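Local coordinates for putative uncharacterized protein PH0242 (Pyrococcus horikoshii, PDB 3VU1), which is the C-terminal globular domain of an archaeal AglB protein of the oligosaccharyltransferase family and carries a bound calcium ion, at residues I107-Y112 / E407-S412; V354-K359 / G373-K378; Y397-G402 / K458-K463. All blocks are in the same frame, centred on the assembly; numbering follows the deposited sequence.

Contact 1 of 3, residues I107-Y112 / E407-S412; sequences ITRKEY and EDYDAS
The Arg-109 guanidinium spreads over one face of the Tyr-409 ring in a cation-pi contact, its CZ 4.0 Å from the centroid of that ring. The two planes are 32° apart. This joins two motifs: a capping box at the start of helix 109-113, and a type I beta turn, Asp-408 to Ala-411, that opens with an Asx turn. The overlap lies toward the ring's rim, while CA of Glu-407 comes to the guanidinium edge in plane and Lys-110 N approaches the edge of the ring. With CG anti to the backbone N (chi1 -172°) and a bend at chi2, Arg-109 runs out from the first turn of the helix along the ring, its CG near Tyr-409 CD2.

In the box, Thr-108 OG1 accepts from Glu-111 N, and Glu-111 OE1 takes Thr-108 N at 2.7 Å on its anti lone pair. Glu-111 OE2 is held by Lys-207 and Tyr-205, which ties the box to the end of strand 200-205 and the loop that follows. The next two amides of the helix start are used by the turn. Arg-109 N gives to Ala-411 O at 3.0 Å, and Lys-110 N gives to Tyr-409 O at 2.9 Å.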
ATOM      1  N   ILE A 107       4.090  -9.169 -15.915  1.00 31.48           N
ATOM      2  CA  ILE A 107       4.632  -9.420 -17.240  1.00 31.33           C
ATOM      3  C   ILE A 107       5.413 -10.744 -17.279  1.00 33.76           C
ATOM      4  O   ILE A 107       5.823 -11.283 -16.254  1.00 31.51           O
ATOM      5  CB  ILE A 107       5.569  -8.285 -17.714  1.00 31.29           C
ATOM      6  CG1 ILE A 107       6.765  -8.098 -16.776  1.00 29.61           C
ATOM      7  CG2 ILE A 107       4.824  -6.971 -17.882  1.00 31.99           C
ATOM      8  CD1 ILE A 107       7.839  -7.224 -17.394  1.00 28.63           C
ATOM      9  N   THR A 108       5.621 -11.262 -18.477  1.00 35.76           N
ATOM     10  CA  THR A 108       6.389 -12.475 -18.636  1.00 38.44           C
ATOM     11  C   THR A 108       7.893 -12.176 -18.628  1.00 41.60           C
ATOM     12  O   THR A 108       8.316 -11.009 -18.755  1.00 40.65           O
ATOM     13  CB  THR A 108       6.012 -13.216 -19.939  1.00 37.63           C
ATOM     14  OG1 THR A 108       6.548 -12.527 -21.080  1.00 35.83           O
ATOM     15  CG2 THR A 108       4.505 -13.345 -20.050  1.00 34.12           C
ATOM     16  N   ARG A 109       8.683 -13.240 -18.492  1.00 41.93           N
ATOM     17  CA  ARG A 109      10.131 -13.150 -18.551  1.00 42.78           C
ATOM     18  C   ARG A 109      10.585 -12.518 -19.855  1.00 41.74           C
ATOM     19  O   ARG A 109      11.491 -11.679 -19.861  1.00 43.90           O
ATOM     20  CB  ARG A 109      10.754 -14.528 -18.397  1.00 44.71           C
ATOM     21  CG  ARG A 109      12.258 -14.502 -18.252  1.00 46.73           C
ATOM     22  CD  ARG A 109      12.719 -15.643 -17.379  1.00 52.44           C
ATOM     23  NE  ARG A 109      14.070 -16.020 -17.747  1.00 59.03           N
ATOM     24  CZ  ARG A 109      14.476 -17.274 -17.875  1.00 63.28           C
ATOM     25  NH1 ARG A 109      15.721 -17.526 -18.236  1.00 61.48           N
ATOM     26  NH2 ARG A 109      13.630 -18.273 -17.664  1.00 70.30           N
ATOM     27  N   LYS A 110       9.930 -12.918 -20.944  1.00 40.54           N
ATOM     28  CA  LYS A 110      10.226 -12.398 -22.275  1.00 40.81           C
ATOM     29  C   LYS A 110      10.020 -10.897 -22.320  1.00 42.21           C
ATOM     30  O   LYS A 110      10.893 -10.157 -22.792  1.00 43.54           O
ATOM     31  CB  LYS A 110       9.348 -13.059 -23.327  1.00 40.44           C
ATOM     32  CG  LYS A 110       9.542 -12.465 -24.696  1.00 41.85           C
ATOM     33  CD  LYS A 110       8.902 -13.314 -25.779  1.00 45.86           C
ATOM     34  CE  LYS A 110       9.060 -12.596 -27.107  1.00 47.21           C
ATOM     35  NZ  LYS A 110       8.261 -13.232 -28.180  1.00 51.39           N
ATOM     36  N   GLU A 111       8.874 -10.443 -21.815  1.00 39.86           N
ATOM     37  CA  GLU A 111       8.595  -9.014 -21.769  1.00 39.54           C
ATOM     38  C   GLU A 111       9.587  -8.236 -20.872  1.00 40.12           C
ATOM     39  O   GLU A 111       9.974  -7.094 -21.183  1.00 40.11           O
ATOM     40  CB  GLU A 111       7.167  -8.790 -21.329  1.00 37.42           C
ATOM     41  CG  GLU A 111       6.172  -9.360 -22.301  1.00 36.48           C
ATOM     42  CD  GLU A 111       4.774  -9.412 -21.726  1.00 39.61           C
ATOM     43  OE1 GLU A 111       4.596  -9.911 -20.586  1.00 39.70           O
ATOM     44  OE2 GLU A 111       3.850  -8.936 -22.415  1.00 39.98           O
ATOM     45  N   TYR A 112      10.003  -8.875 -19.783  1.00 38.65           N
ATOM     46  CA  TYR A 112      10.887  -8.258 -18.822  1.00 39.89           C
ATOM     47  C   TYR A 112      12.254  -7.885 -19.430  1.00 43.27           C
ATOM     48  O   TYR A 112      12.762  -6.796 -19.196  1.00 46.10           O
ATOM     49  CB  TYR A 112      11.020  -9.155 -17.586  1.00 37.55           C
ATOM     50  CG  TYR A 112      12.267  -8.931 -16.801  1.00 38.52           C
ATOM     51  CD1 TYR A 112      12.508  -7.716 -16.154  1.00 40.32           C
ATOM     52  CD2 TYR A 112      13.231  -9.927 -16.711  1.00 40.52           C
ATOM     53  CE1 TYR A 112      13.688  -7.494 -15.449  1.00 41.82           C
ATOM     54  CE2 TYR A 112      14.408  -9.729 -15.993  1.00 42.88           C
ATOM     55  CZ  TYR A 112      14.643  -8.513 -15.364  1.00 46.63           C
ATOM     56  OH  TYR A 112      15.824  -8.325 -14.642  1.00 50.72           O
ATOM     57  N   GLU A 407      11.313 -22.426 -16.936  1.00 50.78           N
ATOM     58  CA  GLU A 407      12.443 -21.899 -17.705  1.00 57.45           C
ATOM     59  C   GLU A 407      11.984 -21.300 -19.035  1.00 56.83           C
ATOM     60  O   GLU A 407      12.727 -20.563 -19.690  1.00 60.59           O
ATOM     61  CB  GLU A 407      13.521 -22.968 -17.893  1.00 59.82           C
ATOM     62  CG  GLU A 407      13.965 -23.602 -16.577  1.00 66.44           C
ATOM     63  CD  GLU A 407      15.386 -24.150 -16.610  1.00 74.82           C
ATOM     64  OE1 GLU A 407      15.716 -25.022 -15.774  1.00 76.52           O
ATOM     65  OE2 GLU A 407      16.187 -23.711 -17.464  1.00 84.34           O
ATOM     66  N   ASP A 408      10.742 -21.602 -19.397  1.00 51.14           N
ATOM     67  CA  ASP A 408      10.081 -21.052 -20.572  1.00 51.29           C
ATOM     68  C   ASP A 408       9.908 -19.496 -20.410  1.00 53.05           C
ATOM     69  O   ASP A 408       9.410 -19.011 -19.386  1.00 53.98           O
ATOM     70  CB  ASP A 408       8.757 -21.838 -20.764  1.00 47.19           C
ATOM     71  CG  ASP A 408       7.922 -21.374 -21.948  1.00 48.36           C
ATOM     72  OD1 ASP A 408       8.214 -20.335 -22.559  1.00 56.83           O
ATOM     73  OD2 ASP A 408       6.920 -22.046 -22.268  1.00 50.73           O
ATOM     74  N   TYR A 409      10.342 -18.732 -21.414  1.00 50.28           N
ATOM     75  CA  TYR A 409      10.266 -17.261 -21.396  1.00 47.08           C
ATOM     76  C   TYR A 409       8.863 -16.681 -21.467  1.00 49.20           C
ATOM     77  O   TYR A 409       8.655 -15.485 -21.166  1.00 48.85           O
ATOM     78  CB  TYR A 409      11.137 -16.648 -22.497  1.00 47.40           C
ATOM     79  CG  TYR A 409      12.602 -16.705 -22.148  1.00 53.68           C
ATOM     80  CD1 TYR A 409      13.291 -17.919 -22.172  1.00 56.26           C
ATOM     81  CD2 TYR A 409      13.292 -15.560 -21.752  1.00 54.61           C
ATOM     82  CE1 TYR A 409      14.621 -17.991 -21.824  1.00 57.37           C
ATOM     83  CE2 TYR A 409      14.631 -15.621 -21.409  1.00 56.69           C
ATOM     84  CZ  TYR A 409      15.281 -16.840 -21.448  1.00 58.40           C
ATOM     85  OH  TYR A 409      16.599 -16.924 -21.107  1.00 60.16           O
ATOM     86  N   ASP A 410       7.892 -17.504 -21.849  1.00 46.95           N
ATOM     87  CA  ASP A 410       6.527 -17.000 -21.904  1.00 50.35           C
ATOM     88  C   ASP A 410       5.882 -17.110 -20.540  1.00 46.49           C
ATOM     89  O   ASP A 410       4.712 -16.806 -20.374  1.00 48.81           O
ATOM     90  CB  ASP A 410       5.695 -17.712 -22.974  1.00 56.17           C
ATOM     91  CG  ASP A 410       6.149 -17.376 -24.394  1.00 64.26           C
ATOM     92  OD1 ASP A 410       6.297 -16.172 -24.737  1.00 63.14           O
ATOM     93  OD2 ASP A 410       6.356 -18.336 -25.173  1.00 74.15           O
ATOM     94  N   ALA A 411       6.658 -17.559 -19.564  1.00 45.39           N
ATOM     95  CA  ALA A 411       6.159 -17.730 -18.209  1.00 45.38           C
ATOM     96  C   ALA A 411       6.065 -16.384 -17.500  1.00 42.80           C
ATOM     97  O   ALA A 411       6.937 -15.532 -17.656  1.00 41.06           O
ATOM     98  CB  ALA A 411       7.073 -18.666 -17.432  1.00 42.73           C
ATOM     99  N   SER A 412       5.001 -16.193 -16.736  1.00 39.93           N
ATOM    100  CA  SER A 412       5.024 -15.180 -15.701  1.00 41.66           C
ATOM    101  C   SER A 412       4.908 -15.929 -14.370  1.00 41.76           C
ATOM    102  O   SER A 412       4.530 -17.105 -14.348  1.00 41.82           O
ATOM    103  CB  SER A 412       3.914 -14.154 -15.907  1.00 37.05           C
ATOM    104  OG  SER A 412       2.669 -14.763 -15.696  1.00 39.20           O
TER

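Contact 2 of 3, residues V354-K359 / G373-K378; sequences VRVNGK and GRLELK
Val-354 and Leu-375 supply the tight part of this antiparallel beta pairing: CG1 of Val-354 lies 3.7 Å from CD1 of Leu-375. The same methyl also reaches CD2 of Leu-377, whose side chain runs alongside the valine. Val-354 CG1 is directed there by its position anti to the backbone N (chi1 -176°).

The strand axes run 172° apart in direction, close to ideal antiparallel. Arg-355 and Glu-376 form the hydrogen-bonded pair, with Glu-376 N to Arg-355 O the shorter bond at 2.8 Å; Val-356 and Leu-375 form the non-hydrogen-bonded pair.

The face bearing Arg-355 and Glu-376 is looser. Their side chains cross with only Arg-355 CD near Glu-376 OE1, at 3.9 Å, and the charged atoms do not meet; Arg-374 offers the same carboxylate a long salt bridge. At the exposed end, the type I' turn of a two-residue beta hairpin, Val-356 to Lys-359, carries Asn-357, whose N gives to Arg-374 O at 2.7 Å. Its OD1 accepts Arg-374 N from above the amide plane, while ND2 donates to Ser-372 O.

Strand 372-381 pairs on its other edge with strand 434-443, strand 359-361 flanks Val-354, and Pro-473 and Phe-475 of strand 464-487 touch Leu-377.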
ATOM      1  N   VAL A 354      17.294 -11.112  19.296  1.00 58.83           N
ATOM      2  CA  VAL A 354      16.429 -12.137  19.839  1.00 57.16           C
ATOM      3  C   VAL A 354      17.268 -13.360  20.237  1.00 61.44           C
ATOM      4  O   VAL A 354      18.087 -13.847  19.438  1.00 61.85           O
ATOM      5  CB  VAL A 354      15.382 -12.556  18.778  1.00 52.64           C
ATOM      6  CG1 VAL A 354      14.397 -13.556  19.345  1.00 54.36           C
ATOM      7  CG2 VAL A 354      14.636 -11.343  18.249  1.00 54.20           C
ATOM      8  N   ARG A 355      17.054 -13.869  21.452  1.00 59.77           N
ATOM      9  CA  ARG A 355      17.747 -15.086  21.912  1.00 59.12           C
ATOM     10  C   ARG A 355      16.839 -16.292  22.150  1.00 56.88           C
ATOM     11  O   ARG A 355      15.776 -16.182  22.763  1.00 54.76           O
ATOM     12  CB  ARG A 355      18.575 -14.802  23.169  1.00 57.68           C
ATOM     13  CG  ARG A 355      19.652 -13.754  22.946  1.00 64.42           C
ATOM     14  CD  ARG A 355      20.171 -13.116  24.231  1.00 65.15           C
ATOM     15  NE  ARG A 355      21.541 -12.654  24.019  1.00 66.87           N
ATOM     16  CZ  ARG A 355      21.908 -11.399  23.771  1.00 71.44           C
ATOM     17  NH1 ARG A 355      21.015 -10.393  23.732  1.00 64.56           N
ATOM     18  NH2 ARG A 355      23.200 -11.161  23.574  1.00 67.86           N
ATOM     19  N   VAL A 356      17.265 -17.439  21.638  1.00 57.03           N
ATOM     20  CA  VAL A 356      16.680 -18.706  22.034  1.00 62.47           C
ATOM     21  C   VAL A 356      17.754 -19.467  22.799  1.00 67.66           C
ATOM     22  O   VAL A 356      18.861 -19.671  22.267  1.00 64.46           O
ATOM     23  CB  VAL A 356      16.233 -19.561  20.833  1.00 60.90           C
ATOM     24  CG1 VAL A 356      15.630 -20.866  21.328  1.00 52.49           C
ATOM     25  CG2 VAL A 356      15.251 -18.801  19.958  1.00 58.73           C
ATOM     26  N   ASN A 357      17.419 -19.878  24.032  1.00 72.43           N
ATOM     27  CA  ASN A 357      18.338 -20.590  24.935  1.00 65.76           C
ATOM     28  C   ASN A 357      19.672 -19.868  24.982  1.00 67.25           C
ATOM     29  O   ASN A 357      20.667 -20.376  24.481  1.00 66.55           O
ATOM     30  CB  ASN A 357      18.554 -22.031  24.460  1.00 63.79           C
ATOM     31  CG  ASN A 357      17.327 -22.907  24.656  1.00 69.29           C
ATOM     32  OD1 ASN A 357      16.683 -22.865  25.707  1.00 67.90           O
ATOM     33  ND2 ASN A 357      17.009 -23.726  23.646  1.00 65.81           N
ATOM     34  N   GLY A 358      19.668 -18.648  25.508  1.00 68.32           N
ATOM     35  CA  GLY A 358      20.876 -17.831  25.576  1.00 63.24           C
ATOM     36  C   GLY A 358      21.436 -17.328  24.251  1.00 65.10           C
ATOM     37  O   GLY A 358      22.063 -16.268  24.210  1.00 68.75           O
ATOM     38  N   LYS A 359      21.214 -18.067  23.165  1.00 64.42           N
ATOM     39  CA  LYS A 359      21.839 -17.758  21.861  1.00 70.68           C
ATOM     40  C   LYS A 359      21.051 -16.751  20.953  1.00 65.96           C
ATOM     41  O   LYS A 359      19.831 -16.835  20.808  1.00 66.92           O
ATOM     42  CB  LYS A 359      22.172 -19.094  21.146  1.00 73.17           C
ATOM     43  CG  LYS A 359      22.597 -19.025  19.689  1.00 82.55           C
ATOM     44  CD  LYS A 359      24.100 -18.875  19.474  1.00 90.37           C
ATOM     45  CE  LYS A 359      24.421 -19.072  17.992  1.00 96.36           C
ATOM     46  NZ  LYS A 359      25.861 -18.924  17.637  1.00100.67           N
ATOM     47  N   GLY A 373      12.710 -24.015  24.023  1.00 65.02           N
ATOM     48  CA  GLY A 373      13.557 -23.179  24.907  1.00 64.12           C
ATOM     49  C   GLY A 373      13.150 -21.797  25.410  1.00 62.08           C
ATOM     50  O   GLY A 373      12.073 -21.295  25.122  1.00 67.08           O
ATOM     51  N   ARG A 374      14.029 -21.188  26.196  1.00 61.78           N
ATOM     52  CA  ARG A 374      13.811 -19.842  26.667  1.00 63.74           C
ATOM     53  C   ARG A 374      14.065 -18.856  25.542  1.00 67.27           C
ATOM     54  O   ARG A 374      15.128 -18.869  24.908  1.00 65.79           O
ATOM     55  CB  ARG A 374      14.677 -19.532  27.877  1.00 65.19           C
ATOM     56  CG  ARG A 374      13.945 -19.749  29.196  1.00 77.37           C
ATOM     57  CD  ARG A 374      14.868 -19.547  30.392  1.00 82.65           C
ATOM     58  NE  ARG A 374      15.701 -18.356  30.226  1.00 81.10           N
ATOM     59  CZ  ARG A 374      15.538 -17.226  30.903  1.00 82.79           C
ATOM     60  NH1 ARG A 374      16.345 -16.191  30.669  1.00 80.10           N
ATOM     61  NH2 ARG A 374      14.576 -17.134  31.818  1.00 79.34           N
ATOM     62  N   LEU A 375      13.055 -18.022  25.296  1.00 66.84           N
ATOM     63  CA  LEU A 375      13.058 -17.041  24.225  1.00 59.05           C
ATOM     64  C   LEU A 375      13.035 -15.690  24.871  1.00 56.82           C
ATOM     65  O   LEU A 375      12.181 -15.445  25.726  1.00 55.26           O
ATOM     66  CB  LEU A 375      11.813 -17.234  23.360  1.00 60.83           C
ATOM     67  CG  LEU A 375      11.323 -16.145  22.396  1.00 61.88           C
ATOM     68  CD1 LEU A 375      12.250 -15.997  21.191  1.00 57.49           C
ATOM     69  CD2 LEU A 375       9.888 -16.445  21.958  1.00 59.01           C
ATOM     70  N   GLU A 376      13.977 -14.830  24.477  1.00 56.81           N
ATOM     71  CA  GLU A 376      14.118 -13.487  25.055  1.00 60.61           C
ATOM     72  C   GLU A 376      14.000 -12.388  23.997  1.00 61.59           C
ATOM     73  O   GLU A 376      14.825 -12.296  23.086  1.00 62.19           O
ATOM     74  CB  GLU A 376      15.445 -13.340  25.795  1.00 67.01           C
ATOM     75  CG  GLU A 376      15.609 -14.234  27.022  1.00 77.08           C
ATOM     76  CD  GLU A 376      17.024 -14.805  27.149  1.00 83.11           C
ATOM     77  OE1 GLU A 376      17.986 -14.021  27.375  1.00 76.15           O
ATOM     78  OE2 GLU A 376      17.171 -16.049  27.004  1.00 87.35           O
ATOM     79  N   LEU A 377      12.965 -11.563  24.135  1.00 60.50           N
ATOM     80  CA  LEU A 377      12.665 -10.486  23.197  1.00 55.76           C
ATOM     81  C   LEU A 377      12.658  -9.182  23.941  1.00 55.67           C
ATOM     82  O   LEU A 377      12.251  -9.121  25.097  1.00 57.36           O
ATOM     83  CB  LEU A 377      11.258 -10.633  22.629  1.00 51.52           C
ATOM     84  CG  LEU A 377      10.857 -11.942  21.995  1.00 54.47           C
ATOM     85  CD1 LEU A 377       9.388 -12.217  22.231  1.00 55.14           C
ATOM     86  CD2 LEU A 377      11.163 -11.894  20.516  1.00 57.70           C
ATOM     87  N   LYS A 378      13.087  -8.137  23.255  1.00 53.60           N
ATOM     88  CA  LYS A 378      12.859  -6.787  23.692  1.00 58.28           C
ATOM     89  C   LYS A 378      12.049  -6.119  22.574  1.00 58.10           C
ATOM     90  O   LYS A 378      12.462  -6.089  21.404  1.00 60.71           O
ATOM     91  CB  LYS A 378      14.194  -6.071  23.973  1.00 67.24           C
ATOM     92  CG  LYS A 378      14.561  -5.964  25.454  1.00 78.20           C
ATOM     93  CD  LYS A 378      15.945  -6.533  25.820  1.00 90.72           C
ATOM     94  CE  LYS A 378      17.114  -5.977  24.999  1.00 96.33           C
ATOM     95  NZ  LYS A 378      17.307  -4.500  25.113  1.00 95.14           N
TER

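Contact 3 of 3, residues Y397-G402 / K458-K463; sequences YLVRKG and KEHGDK
Lys-463 O accepts the shortest sound bond between the segments, from Arg-400 N at 2.8 Å with an N-H...O angle of 168°. CA of Val-399 adds a CA-H...O contact to this oxygen at 3.4 Å. The bond joins the end of strand 385-401 to the turn that leaves helix 448-460, where Gly-461, with positive phi, is the first residue to leave helical angles and a short 3-10 segment leads into strand 464-487. Backbone pairs of Leu-398 with Ile-465 and of Val-399 with Glu-414 place strand 385-401 between strands 464-487 and 412-431 in the antiparallel sheet.

Val-399 packs against the last turn of the helix. Its CG2 lies over the centre of one face of the His-460 ring, 3.7 Å from the centroid and 9° off the normal, a CH-pi contact; CG of Glu-459 covers the opposite face near the rim.

The Asp-462 carboxylate meets the edge of the Arg-400 guanidinium. The planes are 63° apart, and both oxygens lie close to NH2, which is 3.0 Å from Asp-462 OD1 in the salt bridge. Arg-400 NE is also hydrogen-bonded to Asn-406 OD1, which probably limits rotation of the guanidinium. Over one face of that group lies Lys-463 CG, 3.8 Å from Arg-400 NH2.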
ATOM      1  N   TYR A 397       5.713 -17.179  -1.769  1.00 35.53           N
ATOM      2  CA  TYR A 397       6.046 -18.068  -2.873  1.00 36.12           C
ATOM      3  C   TYR A 397       5.489 -17.618  -4.223  1.00 37.11           C
ATOM      4  O   TYR A 397       4.658 -16.706  -4.290  1.00 37.72           O
ATOM      5  CB  TYR A 397       5.561 -19.477  -2.552  1.00 35.37           C
ATOM      6  CG  TYR A 397       4.074 -19.578  -2.250  1.00 34.07           C
ATOM      7  CD1 TYR A 397       3.175 -19.991  -3.239  1.00 33.94           C
ATOM      8  CD2 TYR A 397       3.574 -19.285  -0.984  1.00 31.94           C
ATOM      9  CE1 TYR A 397       1.824 -20.117  -2.983  1.00 32.62           C
ATOM     10  CE2 TYR A 397       2.221 -19.412  -0.714  1.00 32.82           C
ATOM     11  CZ  TYR A 397       1.349 -19.825  -1.722  1.00 33.84           C
ATOM     12  OH  TYR A 397       0.005 -19.967  -1.476  1.00 31.17           O
ATOM     13  N   LEU A 398       5.964 -18.261  -5.287  1.00 36.28           N
ATOM     14  CA  LEU A 398       5.533 -17.967  -6.648  1.00 37.21           C
ATOM     15  C   LEU A 398       4.744 -19.129  -7.254  1.00 40.69           C
ATOM     16  O   LEU A 398       5.017 -20.301  -6.958  1.00 46.50           O
ATOM     17  CB  LEU A 398       6.740 -17.653  -7.529  1.00 33.27           C
ATOM     18  CG  LEU A 398       7.698 -16.566  -7.044  1.00 34.57           C
ATOM     19  CD1 LEU A 398       8.707 -16.201  -8.137  1.00 33.72           C
ATOM     20  CD2 LEU A 398       6.943 -15.336  -6.545  1.00 32.62           C
ATOM     21  N   VAL A 399       3.770 -18.816  -8.099  1.00 39.13           N
ATOM     22  CA  VAL A 399       3.091 -19.857  -8.861  1.00 38.97           C
ATOM     23  C   VAL A 399       3.118 -19.507 -10.340  1.00 39.17           C
ATOM     24  O   VAL A 399       2.553 -18.499 -10.756  1.00 37.99           O
ATOM     25  CB  VAL A 399       1.643 -20.127  -8.390  1.00 37.80           C
ATOM     26  CG1 VAL A 399       1.017 -21.235  -9.239  1.00 33.84           C
ATOM     27  CG2 VAL A 399       1.616 -20.507  -6.912  1.00 35.38           C
ATOM     28  N   ARG A 400       3.794 -20.343 -11.123  1.00 40.44           N
ATOM     29  CA  ARG A 400       3.971 -20.063 -12.528  1.00 41.80           C
ATOM     30  C   ARG A 400       2.614 -19.997 -13.186  1.00 41.62           C
ATOM     31  O   ARG A 400       1.728 -20.814 -12.904  1.00 41.60           O
ATOM     32  CB  ARG A 400       4.840 -21.123 -13.212  1.00 44.00           C
ATOM     33  CG  ARG A 400       5.453 -20.655 -14.537  1.00 44.34           C
ATOM     34  CD  ARG A 400       5.464 -21.723 -15.614  1.00 46.06           C
ATOM     35  NE  ARG A 400       5.804 -23.000 -15.031  1.00 53.31           N
ATOM     36  CZ  ARG A 400       5.417 -24.181 -15.489  1.00 55.06           C
ATOM     37  NH1 ARG A 400       4.684 -24.280 -16.591  1.00 54.01           N
ATOM     38  NH2 ARG A 400       5.794 -25.273 -14.832  1.00 58.92           N
ATOM     39  N   LYS A 401       2.460 -19.002 -14.045  1.00 42.60           N
ATOM     40  CA  LYS A 401       1.260 -18.826 -14.840  1.00 43.94           C
ATOM     41  C   LYS A 401       1.739 -18.741 -16.277  1.00 45.49           C
ATOM     42  O   LYS A 401       2.573 -17.892 -16.623  1.00 43.80           O
ATOM     43  CB  LYS A 401       0.500 -17.565 -14.421  1.00 43.32           C
ATOM     44  CG  LYS A 401      -0.759 -17.353 -15.223  1.00 50.61           C
ATOM     45  CD  LYS A 401      -1.416 -15.999 -15.004  1.00 54.58           C
ATOM     46  CE  LYS A 401      -2.085 -15.567 -16.308  1.00 61.15           C
ATOM     47  NZ  LYS A 401      -3.534 -15.235 -16.149  1.00 62.62           N
ATOM     48  N   GLY A 402       1.238 -19.656 -17.101  1.00 47.75           N
ATOM     49  CA  GLY A 402       1.672 -19.771 -18.490  1.00 48.79           C
ATOM     50  C   GLY A 402       2.970 -20.549 -18.601  1.00 52.63           C
ATOM     51  O   GLY A 402       3.500 -21.024 -17.593  1.00 53.09           O
ATOM     52  N   LYS A 458       1.986 -30.245  -3.102  1.00 54.18           N
ATOM     53  CA  LYS A 458       0.927 -31.103  -3.610  1.00 56.44           C
ATOM     54  C   LYS A 458      -0.030 -30.298  -4.510  1.00 57.45           C
ATOM     55  O   LYS A 458      -0.376 -30.769  -5.599  1.00 49.89           O
ATOM     56  CB  LYS A 458       0.181 -31.779  -2.457  1.00 58.81           C
ATOM     57  CG  LYS A 458      -0.604 -33.019  -2.862  1.00 66.56           C
ATOM     58  CD  LYS A 458      -1.375 -33.644  -1.701  1.00 73.62           C
ATOM     59  CE  LYS A 458      -0.520 -33.811  -0.438  1.00 84.90           C
ATOM     60  NZ  LYS A 458       0.709 -34.650  -0.606  1.00 88.32           N
ATOM     61  N   GLU A 459      -0.414 -29.084  -4.072  1.00 57.01           N
ATOM     62  CA  GLU A 459      -1.346 -28.219  -4.820  1.00 53.73           C
ATOM     63  C   GLU A 459      -0.777 -27.665  -6.142  1.00 56.05           C
ATOM     64  O   GLU A 459      -1.479 -27.619  -7.147  1.00 51.99           O
ATOM     65  CB  GLU A 459      -1.847 -27.063  -3.949  1.00 59.69           C
ATOM     66  CG  GLU A 459      -2.847 -26.139  -4.653  1.00 66.62           C
ATOM     67  CD  GLU A 459      -3.655 -25.256  -3.703  1.00 76.78           C
ATOM     68  OE1 GLU A 459      -4.559 -24.549  -4.201  1.00 77.49           O
ATOM     69  OE2 GLU A 459      -3.410 -25.263  -2.466  1.00 81.61           O
ATOM     70  N   HIS A 460       0.497 -27.260  -6.148  1.00 53.75           N
ATOM     71  CA  HIS A 460       1.052 -26.547  -7.296  1.00 46.90           C
ATOM     72  C   HIS A 460       2.077 -27.298  -8.111  1.00 49.68           C
ATOM     73  O   HIS A 460       2.319 -26.935  -9.262  1.00 48.50           O
ATOM     74  CB  HIS A 460       1.606 -25.204  -6.827  1.00 44.58           C
ATOM     75  CG  HIS A 460       0.544 -24.263  -6.311  1.00 44.27           C
ATOM     76  ND1 HIS A 460      -0.373 -23.677  -7.124  1.00 43.36           N
ATOM     77  CD2 HIS A 460       0.254 -23.832  -5.015  1.00 41.30           C
ATOM     78  CE1 HIS A 460      -1.190 -22.903  -6.385  1.00 42.40           C
ATOM     79  NE2 HIS A 460      -0.814 -23.010  -5.094  1.00 42.31           N
ATOM     80  N   GLY A 461       2.717 -28.319  -7.530  1.00 47.04           N
ATOM     81  CA  GLY A 461       3.668 -29.124  -8.275  1.00 47.14           C
ATOM     82  C   GLY A 461       4.909 -28.366  -8.695  1.00 51.66           C
ATOM     83  O   GLY A 461       5.477 -27.634  -7.891  1.00 55.75           O
ATOM     84  N   ASP A 462       5.335 -28.544  -9.946  1.00 50.50           N
ATOM     85  CA  ASP A 462       6.548 -27.899 -10.435  1.00 52.61           C
ATOM     86  C   ASP A 462       6.340 -26.396 -10.667  1.00 52.83           C
ATOM     87  O   ASP A 462       7.313 -25.630 -10.711  1.00 50.15           O
ATOM     88  CB  ASP A 462       7.104 -28.613 -11.691  1.00 61.42           C
ATOM     89  CG  ASP A 462       6.719 -27.913 -13.020  1.00 77.53           C
ATOM     90  OD1 ASP A 462       7.639 -27.362 -13.701  1.00 76.98           O
ATOM     91  OD2 ASP A 462       5.510 -27.927 -13.392  1.00 75.52           O
ATOM     92  N   LYS A 463       5.075 -25.989 -10.819  1.00 49.58           N
ATOM     93  CA  LYS A 463       4.700 -24.577 -10.899  1.00 46.61           C
ATOM     94  C   LYS A 463       5.083 -23.726  -9.664  1.00 47.04           C
ATOM     95  O   LYS A 463       4.999 -22.502  -9.724  1.00 47.00           O
ATOM     96  CB  LYS A 463       3.215 -24.456 -11.155  1.00 43.79           C
ATOM     97  CG  LYS A 463       2.836 -24.566 -12.610  1.00 46.92           C
ATOM     98  CD  LYS A 463       1.326 -24.580 -12.769  1.00 46.92           C
ATOM     99  CE  LYS A 463       0.940 -25.513 -13.911  1.00 51.58           C
ATOM    100  NZ  LYS A 463      -0.424 -25.261 -14.476  1.00 56.58           N
TER

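How the contacts relate
From the N terminus, residues 107-112 come first and wait nearly 300 residues for their partner at 407-412, so contact 1 closes by far the longest loop. Contact 2 closes entirely within that loop, across only 13 intervening residues. Strand 385-401 soon follows; contact 3 opens at its end, before 407-412 arrives, and closes at 458-463, so contacts 1 and 3 cross. They also touch, through Ser-412 O and Lys-401 N at 2.8 Å, a probable hydrogen bond. Contact 1 thus ties helix 109-113 to the loop between strands 385-401 and 412-431, beside the sheet region that contact 3 joins to helix 448-460, while contact 2 belongs to another region of that sheet, its centre about 36 Å from that of contact 3.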